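Local coordinates for protein haloacid dehalogenase-like hydrolase (Klebsiella pneumoniae subsp. pneumoniae, PDB 3PGV) that probably acts as a metal-dependent phosphatase of the Cof family within the haloacid dehalogenase-like superfamily, holding a calcium ion here where magnesium is the likely natural cofactor, at residues A[173-179]-A[195-201]; A[232-238]-A[252-257]; A[246-252]-A[264-270]. One frame throughout, in Å; residues are numbered along the deposited sequence.

Contact 1. Residues A[173-179]-A[195-201]; sequences HEHLLPL and FSTLTCL
His173 ND1 donates to the backbone carbonyl of Leu198, with 2.7 Å between ND1 of His173 and O of Leu198. The N-H points at a lone pair of the oxygen, in the carbonyl plane, and the oxygen in turn lies close to the plane of the imidazole, so the ring edge carrying ND1 faces that oxygen. His173 reaches across because its CG stands anti to the backbone N (chi1 169°), which swings the imidazole off the helix backbone toward the loop. Leu198 then closes over the ring: its CD2 sits above the centre of one face, 3.7 Å from the centroid of the His173 ring, a CH-pi contact from the same residue that supplies the carbonyl. Bond and methyl together fix the ring's rotation. The turn itself is a type I beta turn, Thr197 to Cys200, in the hairpin joining strands 191-195 and 200-205 at the margin of the six-stranded sheet, and helix 173-187 packs against that hairpin. Phe195 is packed on both faces. CE1 of the His173 imidazole lies over one face of the phenyl ring, offset toward the rim, the two planes inclined at 55°, while CD1 of Leu201 occupies the opposite face. Leu176 CB abuts the edge of the phenyl, 3.7 Å from CE1 of Phe195, and Leu177 CD2 meets CE2 of Phe195 at 3.8 Å. Farther along the helix, its backbone meets strand 200-205: Leu201 CD2 lies 3.5 Å from O of Leu176 and touches CG of Leu179.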
loop_
_atom_site.group_PDB
_atom_site.type_symbol
_atom_site.label_atom_id
_atom_site.label_comp_id
_atom_site.label_asym_id
_atom_site.label_seq_id
_atom_site.Cartn_x
_atom_site.Cartn_y
_atom_site.Cartn_z
ATOM N N HIS A 173 -19.120 -5.254 -0.846
ATOM C CA HIS A 173 -18.248 -5.050 0.311
ATOM C C HIS A 173 -18.668 -5.905 1.500
ATOM O O HIS A 173 -17.814 -6.511 2.149
ATOM C CB HIS A 173 -18.221 -3.567 0.723
ATOM C CG HIS A 173 -17.551 -3.332 2.046
ATOM N ND1 HIS A 173 -16.194 -3.545 2.214
ATOM C CD2 HIS A 173 -18.082 -2.945 3.225
ATOM C CE1 HIS A 173 -15.947 -3.293 3.491
ATOM N NE2 HIS A 173 -17.044 -2.918 4.136
ATOM N N GLU A 174 -19.983 -5.929 1.805
ATOM C CA GLU A 174 -20.532 -6.680 2.923
ATOM C C GLU A 174 -20.213 -8.174 2.818
ATOM O O GLU A 174 -20.101 -8.842 3.838
ATOM C CB GLU A 174 -22.059 -6.459 3.039
ATOM C CG GLU A 174 -22.466 -5.109 3.631
ATOM C CD GLU A 174 -22.149 -3.869 2.800
ATOM O OE1 GLU A 174 -22.157 -3.954 1.547
ATOM O OE2 GLU A 174 -21.971 -2.794 3.413
ATOM N N HIS A 175 -20.068 -8.694 1.583
ATOM C CA HIS A 175 -19.755 -10.105 1.360
ATOM C C HIS A 175 -18.290 -10.439 1.751
ATOM O O HIS A 175 -18.008 -11.574 2.140
ATOM C CB HIS A 175 -20.039 -10.492 -0.100
ATOM C CG HIS A 175 -19.898 -11.954 -0.371
ATOM N ND1 HIS A 175 -20.845 -12.866 0.069
ATOM C CD2 HIS A 175 -18.948 -12.613 -1.063
ATOM C CE1 HIS A 175 -20.415 -14.050 -0.330
ATOM N NE2 HIS A 175 -19.293 -13.950 -1.032
ATOM N N LEU A 176 -17.381 -9.427 1.696
ATOM C CA LEU A 176 -15.966 -9.598 2.055
ATOM C C LEU A 176 -15.730 -9.571 3.562
ATOM O O LEU A 176 -14.756 -10.165 4.037
ATOM C CB LEU A 176 -15.090 -8.524 1.368
ATOM C CG LEU A 176 -14.914 -8.663 -0.152
ATOM C CD1 LEU A 176 -14.147 -7.474 -0.724
ATOM C CD2 LEU A 176 -14.220 -9.966 -0.507
ATOM N N LEU A 177 -16.603 -8.868 4.320
ATOM C CA LEU A 177 -16.464 -8.744 5.785
ATOM C C LEU A 177 -16.351 -10.103 6.536
ATOM O O LEU A 177 -15.429 -10.266 7.343
ATOM C CB LEU A 177 -17.581 -7.870 6.374
ATOM C CG LEU A 177 -17.491 -6.381 6.022
ATOM C CD1 LEU A 177 -18.759 -5.650 6.409
ATOM C CD2 LEU A 177 -16.267 -5.732 6.665
ATOM N N PRO A 178 -17.241 -11.113 6.267
ATOM C CA PRO A 178 -17.095 -12.407 6.961
ATOM C C PRO A 178 -15.822 -13.157 6.545
ATOM O O PRO A 178 -15.283 -13.928 7.344
ATOM C CB PRO A 178 -18.371 -13.173 6.572
ATOM C CG PRO A 178 -19.291 -12.143 6.011
ATOM C CD PRO A 178 -18.423 -11.111 5.392
ATOM N N LEU A 179 -15.322 -12.913 5.296
ATOM C CA LEU A 179 -14.078 -13.535 4.825
ATOM C C LEU A 179 -12.878 -12.951 5.583
ATOM O O LEU A 179 -11.941 -13.691 5.932
ATOM C CB LEU A 179 -13.907 -13.358 3.290
ATOM C CG LEU A 179 -12.601 -13.961 2.662
ATOM C CD1 LEU A 179 -12.488 -15.444 2.923
ATOM C CD2 LEU A 179 -12.533 -13.685 1.150
ATOM N N PHE A 195 -8.323 -4.371 4.220
ATOM C CA PHE A 195 -9.005 -3.824 3.049
ATOM C C PHE A 195 -8.154 -2.674 2.495
ATOM O O PHE A 195 -7.520 -1.964 3.265
ATOM C CB PHE A 195 -10.395 -3.266 3.431
ATOM C CG PHE A 195 -11.503 -4.285 3.519
ATOM C CD1 PHE A 195 -12.238 -4.636 2.391
ATOM C CD2 PHE A 195 -11.884 -4.816 4.743
ATOM C CE1 PHE A 195 -13.285 -5.539 2.479
ATOM C CE2 PHE A 195 -12.931 -5.721 4.828
ATOM C CZ PHE A 195 -13.625 -6.080 3.698
ATOM N N SER A 196 -8.157 -2.476 1.186
ATOM C CA SER A 196 -7.603 -1.261 0.591
ATOM C C SER A 196 -8.809 -0.398 0.189
ATOM O O SER A 196 -9.211 0.473 0.961
ATOM C CB SER A 196 -6.708 -1.591 -0.608
ATOM O OG SER A 196 -7.364 -2.425 -1.545
ATOM N N THR A 197 -9.528 -0.804 -0.869
ATOM C CA THR A 197 -10.825 -0.224 -1.187
ATOM C C THR A 197 -11.889 -1.083 -0.488
ATOM O O THR A 197 -11.539 -2.086 0.126
ATOM C CB THR A 197 -11.044 -0.179 -2.711
ATOM O OG1 THR A 197 -11.124 -1.518 -3.218
ATOM C CG2 THR A 197 -9.958 0.617 -3.442
ATOM N N LEU A 198 -13.176 -0.719 -0.598
ATOM C CA LEU A 198 -14.250 -1.530 -0.006
ATOM C C LEU A 198 -14.378 -2.877 -0.724
ATOM O O LEU A 198 -14.945 -3.828 -0.171
ATOM C CB LEU A 198 -15.614 -0.787 -0.085
ATOM C CG LEU A 198 -15.815 0.431 0.821
ATOM C CD1 LEU A 198 -17.255 0.886 0.772
ATOM C CD2 LEU A 198 -15.456 0.120 2.245
ATOM N N THR A 199 -13.901 -2.935 -1.973
ATOM C CA THR A 199 -14.073 -4.088 -2.852
ATOM C C THR A 199 -12.821 -4.929 -2.976
ATOM O O THR A 199 -12.785 -5.846 -3.800
ATOM C CB THR A 199 -14.525 -3.610 -4.237
ATOM O OG1 THR A 199 -13.552 -2.685 -4.733
ATOM C CG2 THR A 199 -15.918 -2.967 -4.212
ATOM N N CYS A 200 -11.778 -4.614 -2.194
ATOM C CA CYS A 200 -10.516 -5.337 -2.286
ATOM C C CYS A 200 -9.973 -5.693 -0.912
ATOM O O CYS A 200 -9.518 -4.818 -0.180
ATOM C CB CYS A 200 -9.504 -4.547 -3.105
ATOM S SG CYS A 200 -7.970 -5.440 -3.439
ATOM N N LEU A 201 -10.077 -6.979 -0.536
ATOM C CA LEU A 201 -9.602 -7.488 0.755
ATOM C C LEU A 201 -8.257 -8.155 0.560
ATOM O O LEU A 201 -8.163 -9.136 -0.178
ATOM C CB LEU A 201 -10.630 -8.489 1.331
ATOM C CG LEU A 201 -10.312 -9.075 2.719
ATOM C CD1 LEU A 201 -10.136 -7.961 3.766
ATOM C CD2 LEU A 201 -11.379 -10.049 3.145
#

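Contact 2. Residues A[232-238]-A[252-257]; sequences GDGMNDA and NAHQRL. With CA (calcium ion), chain E; EDO (1,2-ethanediol), chain J.
Asp233 and Asn252 face each other obliquely, carboxylate and amide planes 53° apart, and a water bridges them instead of a direct bond. That water donates to Asp233 OD2 and to the backbone O of Asn252, and accepts from Asn252 ND2 at 3.0 Å; ND2 also bonds the carbonyl of Gly30. The other carboxylate oxygen, OD1 of Asp233, binds the calcium ion at 2.2 Å, alongside Asp27 and Asp29. The Asp233 backbone is clasped as well: His254 N, at the N-cap of helix 255-260, donates to Asp233 O over 3.0 Å, and the imidazole brings CD2 edge-on to that same oxygen at 3.3 Å. Leu257 CD2 presses into the loop, 3.5 Å from both Asp233 C and Gly234 O, while its other methyl, CD1, meets CB of Ala238. Met235, a selenomethionine, folds back through chi2 and chi3, so that SE comes 3.8 Å from CG of Arg256. The extended arginine crosses it at about a right angle; its NH2 pairs with Glu180, and NH1 donates to O1 of an ethanediol, probably from the crystallisation liquor. Asp237 OD2 receives the N-H groups of Asp233 and Gly234 from opposite faces of its carboxylate plane, and OD1 forms a salt bridge to Lys210. A water 2.6 Å from the calcium ion lies 2.7 Å from Asp237 OD2, also near Asn236 OD1, and probably donates to at least one; Asp237 thus acts from the second shell. Gly232, Asp233 and Asp237 make the Gly-Asp-x-x-x-Asp signature, motif IV of the superfamily. The water held by Asn252 steadies OD2, the His254 N bond and Asp237 hold the backbone, and together they probably keep OD1 directed at the calcium ion.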
loop_
_atom_site.group_PDB
_atom_site.type_symbol
_atom_site.label_atom_id
_atom_site.label_comp_id
_atom_site.label_asym_id
_atom_site.label_seq_id
_atom_site.Cartn_x
_atom_site.Cartn_y
_atom_site.Cartn_z
ATOM N N GLY A 232 -2.280 8.851 4.799
ATOM C CA GLY A 232 -3.017 7.709 4.242
ATOM C C GLY A 232 -4.530 7.864 4.282
ATOM O O GLY A 232 -5.057 8.757 4.965
ATOM N N ASP A 233 -5.251 6.972 3.581
ATOM C CA ASP A 233 -6.723 7.053 3.504
ATOM C C ASP A 233 -7.425 5.676 3.639
ATOM O O ASP A 233 -8.659 5.610 3.596
ATOM C CB ASP A 233 -7.154 7.729 2.182
ATOM C CG ASP A 233 -6.955 6.861 0.959
ATOM O OD1 ASP A 233 -5.950 6.114 0.917
ATOM O OD2 ASP A 233 -7.763 6.971 0.022
ATOM N N GLY A 234 -6.639 4.599 3.727
ATOM C CA GLY A 234 -7.193 3.250 3.780
ATOM C C GLY A 234 -6.768 2.436 4.988
ATOM O O GLY A 234 -5.851 2.824 5.727
HETATM N N MSE A 235 -7.416 1.277 5.182
HETATM C CA MSE A 235 -7.102 0.371 6.282
HETATM C C MSE A 235 -5.672 -0.157 6.174
HETATM O O MSE A 235 -5.030 -0.389 7.196
HETATM C CB MSE A 235 -8.113 -0.788 6.340
HETATM C CG MSE A 235 -9.493 -0.364 6.856
HETATM SE SE MSE A 235 -9.397 0.395 8.654
HETATM C CE MSE A 235 -8.746 -1.216 9.640
ATOM N N ASN A 236 -5.141 -0.279 4.925
ATOM C CA ASN A 236 -3.750 -0.708 4.705
ATOM C C ASN A 236 -2.729 0.406 5.070
ATOM O O ASN A 236 -1.512 0.173 5.011
ATOM C CB ASN A 236 -3.547 -1.216 3.278
ATOM C CG ASN A 236 -3.976 -0.238 2.189
ATOM O OD1 ASN A 236 -4.886 0.576 2.361
ATOM N ND2 ASN A 236 -3.382 -0.361 1.031
ATOM N N ASP A 237 -3.234 1.574 5.568
ATOM C CA ASP A 237 -2.381 2.675 6.068
ATOM C C ASP A 237 -2.442 2.786 7.607
ATOM O O ASP A 237 -1.698 3.568 8.189
ATOM C CB ASP A 237 -2.803 4.017 5.434
ATOM C CG ASP A 237 -2.708 4.034 3.927
ATOM O OD1 ASP A 237 -1.655 3.646 3.400
ATOM O OD2 ASP A 237 -3.675 4.494 3.274
ATOM N N ALA A 238 -3.379 2.047 8.248
ATOM C CA ALA A 238 -3.642 2.141 9.689
ATOM C C ALA A 238 -2.373 1.968 10.551
ATOM O O ALA A 238 -2.092 2.829 11.397
ATOM C CB ALA A 238 -4.713 1.138 10.095
ATOM N N ASN A 252 -10.958 12.324 2.587
ATOM C CA ASN A 252 -11.599 11.359 1.699
ATOM C C ASN A 252 -11.378 9.911 2.152
ATOM O O ASN A 252 -11.762 8.985 1.445
ATOM C CB ASN A 252 -11.104 11.551 0.284
ATOM C CG ASN A 252 -9.597 11.537 0.169
ATOM O OD1 ASN A 252 -8.922 12.517 0.479
ATOM N ND2 ASN A 252 -9.043 10.422 -0.284
ATOM N N ALA A 253 -10.742 9.715 3.325
ATOM C CA ALA A 253 -10.426 8.381 3.833
ATOM C C ALA A 253 -11.662 7.582 4.164
ATOM O O ALA A 253 -12.720 8.156 4.456
ATOM C CB ALA A 253 -9.551 8.488 5.053
ATOM N N HIS A 254 -11.516 6.243 4.206
ATOM C CA HIS A 254 -12.590 5.360 4.647
ATOM C C HIS A 254 -12.927 5.631 6.112
ATOM O O HIS A 254 -12.023 5.900 6.912
ATOM C CB HIS A 254 -12.201 3.902 4.434
ATOM C CG HIS A 254 -12.052 3.555 2.991
ATOM N ND1 HIS A 254 -13.136 3.161 2.230
ATOM C CD2 HIS A 254 -10.961 3.634 2.193
ATOM C CE1 HIS A 254 -12.666 2.982 1.008
ATOM N NE2 HIS A 254 -11.354 3.238 0.946
ATOM N N GLN A 255 -14.231 5.636 6.445
ATOM C CA GLN A 255 -14.725 5.939 7.787
ATOM C C GLN A 255 -14.194 4.942 8.827
ATOM O O GLN A 255 -13.931 5.327 9.969
ATOM C CB GLN A 255 -16.273 5.964 7.795
ATOM C CG GLN A 255 -16.891 6.448 9.117
ATOM C CD GLN A 255 -16.577 7.892 9.387
ATOM O OE1 GLN A 255 -16.798 8.776 8.546
ATOM N NE2 GLN A 255 -16.095 8.170 10.580
ATOM N N ARG A 256 -14.004 3.671 8.426
ATOM C CA ARG A 256 -13.492 2.641 9.324
ATOM C C ARG A 256 -12.088 3.003 9.838
ATOM O O ARG A 256 -11.765 2.713 10.990
ATOM C CB ARG A 256 -13.493 1.262 8.635
ATOM C CG ARG A 256 -13.029 0.125 9.552
ATOM C CD ARG A 256 -13.206 -1.239 8.916
ATOM N NE ARG A 256 -12.376 -2.251 9.564
ATOM C CZ ARG A 256 -12.292 -3.511 9.156
ATOM N NH1 ARG A 256 -13.014 -3.932 8.130
ATOM N NH2 ARG A 256 -11.478 -4.359 9.771
ATOM N N LEU A 257 -11.270 3.664 8.995
ATOM C CA LEU A 257 -9.941 4.129 9.388
ATOM C C LEU A 257 -10.063 5.270 10.394
ATOM O O LEU A 257 -9.347 5.282 11.400
ATOM C CB LEU A 257 -9.115 4.584 8.132
ATOM C CG LEU A 257 -7.725 5.240 8.425
ATOM C CD1 LEU A 257 -6.783 4.262 9.194
ATOM C CD2 LEU A 257 -7.082 5.725 7.159
HETATM CA CA CA E . -4.950 4.707 -0.500
HETATM C C1 EDO J . -13.455 -1.615 5.245
HETATM O O1 EDO J . -14.488 -1.987 6.167
HETATM C C2 EDO J . -13.246 -0.113 5.298
HETATM O O2 EDO J . -12.208 0.246 4.390
HETATM O O HOH W 1 -10.168 7.613 -0.297
HETATM O O HOH W 2 -4.185 2.872 1.202
#

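Contact 3. Residues A[246-252]-A[264-270]; sequences KGCIMAN and LEVIGSN
The amides of Asn252 and Asn270 lie with their planes 27° apart, although the side chains as a whole cross at about a right angle. Asn252 OD1 accepts from Asn270 N at 3.0 Å, the donor standing above the plane of the Asn252 amide and not on a lone pair. The ND2 of Asn270 is turned elsewhere, to the carbonyl of Leu33. At the opposite end, the Glu265 carboxylate takes Lys246 in a salt bridge: NZ meets OE1 of Glu265 at 3.0 Å, on its anti side and 25° out of the plane, and Tyr278 OH shares that oxygen. Lys246 bends at chi2 (69°) to bring its amine across; a water links NZ to Gly247 O and Glu265 N.

Between these ends the backbones pair in parallel. Ile249 N donates to Glu265 O at 2.8 Å, and Ile249 O accepts from Ile267 N at 2.7 Å. Farther on, Ala251 N bonds Gly268 O. On one face Ile249 CD1 rests on Leu264 CB, 3.8 Å away, with Leu241 of helix 238-243 nearby; on the other, Ile267 CG2 touches Cys248 CB and Met250 SE packs on Ile267 CD1, beneath helix 274-283. Strand 246-249, helix 255-260 and the short strand 265-266 make a beta-alpha-beta crossover at one margin of the Rossmann-like core sheet of haloacid dehalogenase hydrolases.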
loop_
_atom_site.group_PDB
_atom_site.type_symbol
_atom_site.label_atom_id
_atom_site.label_comp_id
_atom_site.label_asym_id
_atom_site.label_seq_id
_atom_site.Cartn_x
_atom_site.Cartn_y
_atom_site.Cartn_z
ATOM N N LYS A 246 4.051 11.182 13.563
ATOM C CA LYS A 246 2.855 11.963 13.256
ATOM C C LYS A 246 2.088 11.301 12.087
ATOM O O LYS A 246 2.668 11.048 11.026
ATOM C CB LYS A 246 3.240 13.414 12.898
ATOM C CG LYS A 246 2.093 14.266 12.348
ATOM C CD LYS A 246 1.026 14.581 13.391
ATOM C CE LYS A 246 -0.083 15.406 12.790
ATOM N NZ LYS A 246 -1.167 15.663 13.761
ATOM N N GLY A 247 0.815 10.994 12.314
ATOM C CA GLY A 247 -0.049 10.402 11.297
ATOM C C GLY A 247 -1.213 11.301 10.918
ATOM O O GLY A 247 -1.913 11.810 11.794
ATOM N N CYS A 248 -1.429 11.503 9.596
ATOM C CA CYS A 248 -2.547 12.314 9.082
ATOM C C CYS A 248 -3.489 11.465 8.260
ATOM O O CYS A 248 -3.051 10.787 7.324
ATOM C CB CYS A 248 -2.033 13.501 8.277
ATOM S SG CYS A 248 -1.120 14.712 9.243
ATOM N N ILE A 249 -4.791 11.543 8.560
ATOM C CA ILE A 249 -5.836 10.841 7.806
ATOM C C ILE A 249 -6.482 11.809 6.797
ATOM O O ILE A 249 -6.819 12.939 7.157
ATOM C CB ILE A 249 -6.898 10.223 8.783
ATOM C CG1 ILE A 249 -6.257 9.161 9.710
ATOM C CG2 ILE A 249 -8.109 9.644 8.014
ATOM C CD1 ILE A 249 -7.229 8.590 10.795
HETATM N N MSE A 250 -6.617 11.379 5.531
HETATM C CA MSE A 250 -7.245 12.193 4.476
HETATM C C MSE A 250 -8.724 12.396 4.781
HETATM O O MSE A 250 -9.366 11.485 5.312
HETATM C CB MSE A 250 -7.099 11.498 3.105
HETATM C CG MSE A 250 -5.658 11.158 2.742
HETATM SE SE MSE A 250 -4.519 12.708 2.755
HETATM C CE MSE A 250 -5.337 13.723 1.343
ATOM N N ALA A 251 -9.292 13.556 4.384
ATOM C CA ALA A 251 -10.735 13.790 4.546
ATOM C C ALA A 251 -11.527 12.757 3.731
ATOM O O ALA A 251 -12.604 12.316 4.156
ATOM C CB ALA A 251 -11.099 15.201 4.090
ATOM N N ASN A 252 -10.958 12.324 2.587
ATOM C CA ASN A 252 -11.599 11.359 1.699
ATOM C C ASN A 252 -11.378 9.911 2.152
ATOM O O ASN A 252 -11.762 8.985 1.445
ATOM C CB ASN A 252 -11.104 11.551 0.284
ATOM C CG ASN A 252 -9.597 11.537 0.169
ATOM O OD1 ASN A 252 -8.922 12.517 0.479
ATOM N ND2 ASN A 252 -9.043 10.422 -0.284
ATOM N N LEU A 264 -6.005 10.521 15.576
ATOM C CA LEU A 264 -5.211 11.065 14.483
ATOM C C LEU A 264 -5.877 12.254 13.823
ATOM O O LEU A 264 -7.102 12.278 13.658
ATOM C CB LEU A 264 -4.890 9.976 13.439
ATOM C CG LEU A 264 -4.041 8.795 13.939
ATOM C CD1 LEU A 264 -3.806 7.806 12.843
ATOM C CD2 LEU A 264 -2.694 9.271 14.511
ATOM N N GLU A 265 -5.071 13.228 13.412
ATOM C CA GLU A 265 -5.559 14.407 12.719
ATOM C C GLU A 265 -6.124 14.033 11.358
ATOM O O GLU A 265 -5.492 13.276 10.604
ATOM C CB GLU A 265 -4.423 15.434 12.556
ATOM C CG GLU A 265 -4.863 16.747 11.923
ATOM C CD GLU A 265 -3.741 17.711 11.595
ATOM O OE1 GLU A 265 -2.557 17.330 11.746
ATOM O OE2 GLU A 265 -4.046 18.840 11.153
ATOM N N VAL A 266 -7.312 14.555 11.041
ATOM C CA VAL A 266 -7.906 14.393 9.724
ATOM C C VAL A 266 -7.654 15.676 8.928
ATOM O O VAL A 266 -8.057 16.758 9.363
ATOM C CB VAL A 266 -9.427 14.035 9.787
ATOM C CG1 VAL A 266 -10.022 13.927 8.383
ATOM C CG2 VAL A 266 -9.651 12.742 10.563
ATOM N N ILE A 267 -6.897 15.572 7.826
ATOM C CA ILE A 267 -6.611 16.728 6.986
ATOM C C ILE A 267 -7.590 16.786 5.814
ATOM O O ILE A 267 -8.565 16.023 5.792
ATOM C CB ILE A 267 -5.113 16.782 6.545
ATOM C CG1 ILE A 267 -4.755 15.619 5.579
ATOM C CG2 ILE A 267 -4.196 16.814 7.761
ATOM C CD1 ILE A 267 -3.437 15.830 4.790
ATOM N N GLY A 268 -7.352 17.708 4.873
ATOM C CA GLY A 268 -8.227 17.905 3.716
ATOM C C GLY A 268 -8.255 16.734 2.742
ATOM O O GLY A 268 -7.633 15.692 2.982
ATOM N N SER A 269 -8.989 16.897 1.646
ATOM C CA SER A 269 -9.131 15.876 0.614
ATOM C C SER A 269 -7.955 15.923 -0.361
ATOM O O SER A 269 -7.394 17.005 -0.601
ATOM C CB SER A 269 -10.443 16.095 -0.147
ATOM O OG SER A 269 -10.646 15.128 -1.165
ATOM N N ASN A 270 -7.649 14.786 -1.017
ATOM C CA ASN A 270 -6.628 14.778 -2.076
ATOM C C ASN A 270 -7.110 15.638 -3.283
ATOM O O ASN A 270 -6.292 16.099 -4.086
ATOM C CB ASN A 270 -6.281 13.337 -2.516
ATOM C CG ASN A 270 -7.420 12.596 -3.160
ATOM O OD1 ASN A 270 -8.588 12.742 -2.780
ATOM N ND2 ASN A 270 -7.097 11.737 -4.123
HETATM O O HOH W 3 -2.394 13.033 14.045
#

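Following the chain, contact 1 comes first: residues 173-179 and 195-201 close a loop of helix and strand on the six-stranded sheet before either other contact opens. Contacts 2 and 3 then cross, their segments alternating along the chain, and they share Asn252. Contact 2 ties the loop after strand 228-232 to the start of helix 255-260; contact 3 joins the strands before and after that helix. Strand 228-232 runs beside 246-249, bringing Gly232 to Met250. Phe195 and Ser196 of contact 1 pack on Met235, Asn236, His254 and Arg256 of contact 2, so the loop region beside the six-stranded sheet rests on the metal-site loop and helix 255-260, while contact 3 stays apart from contact 1.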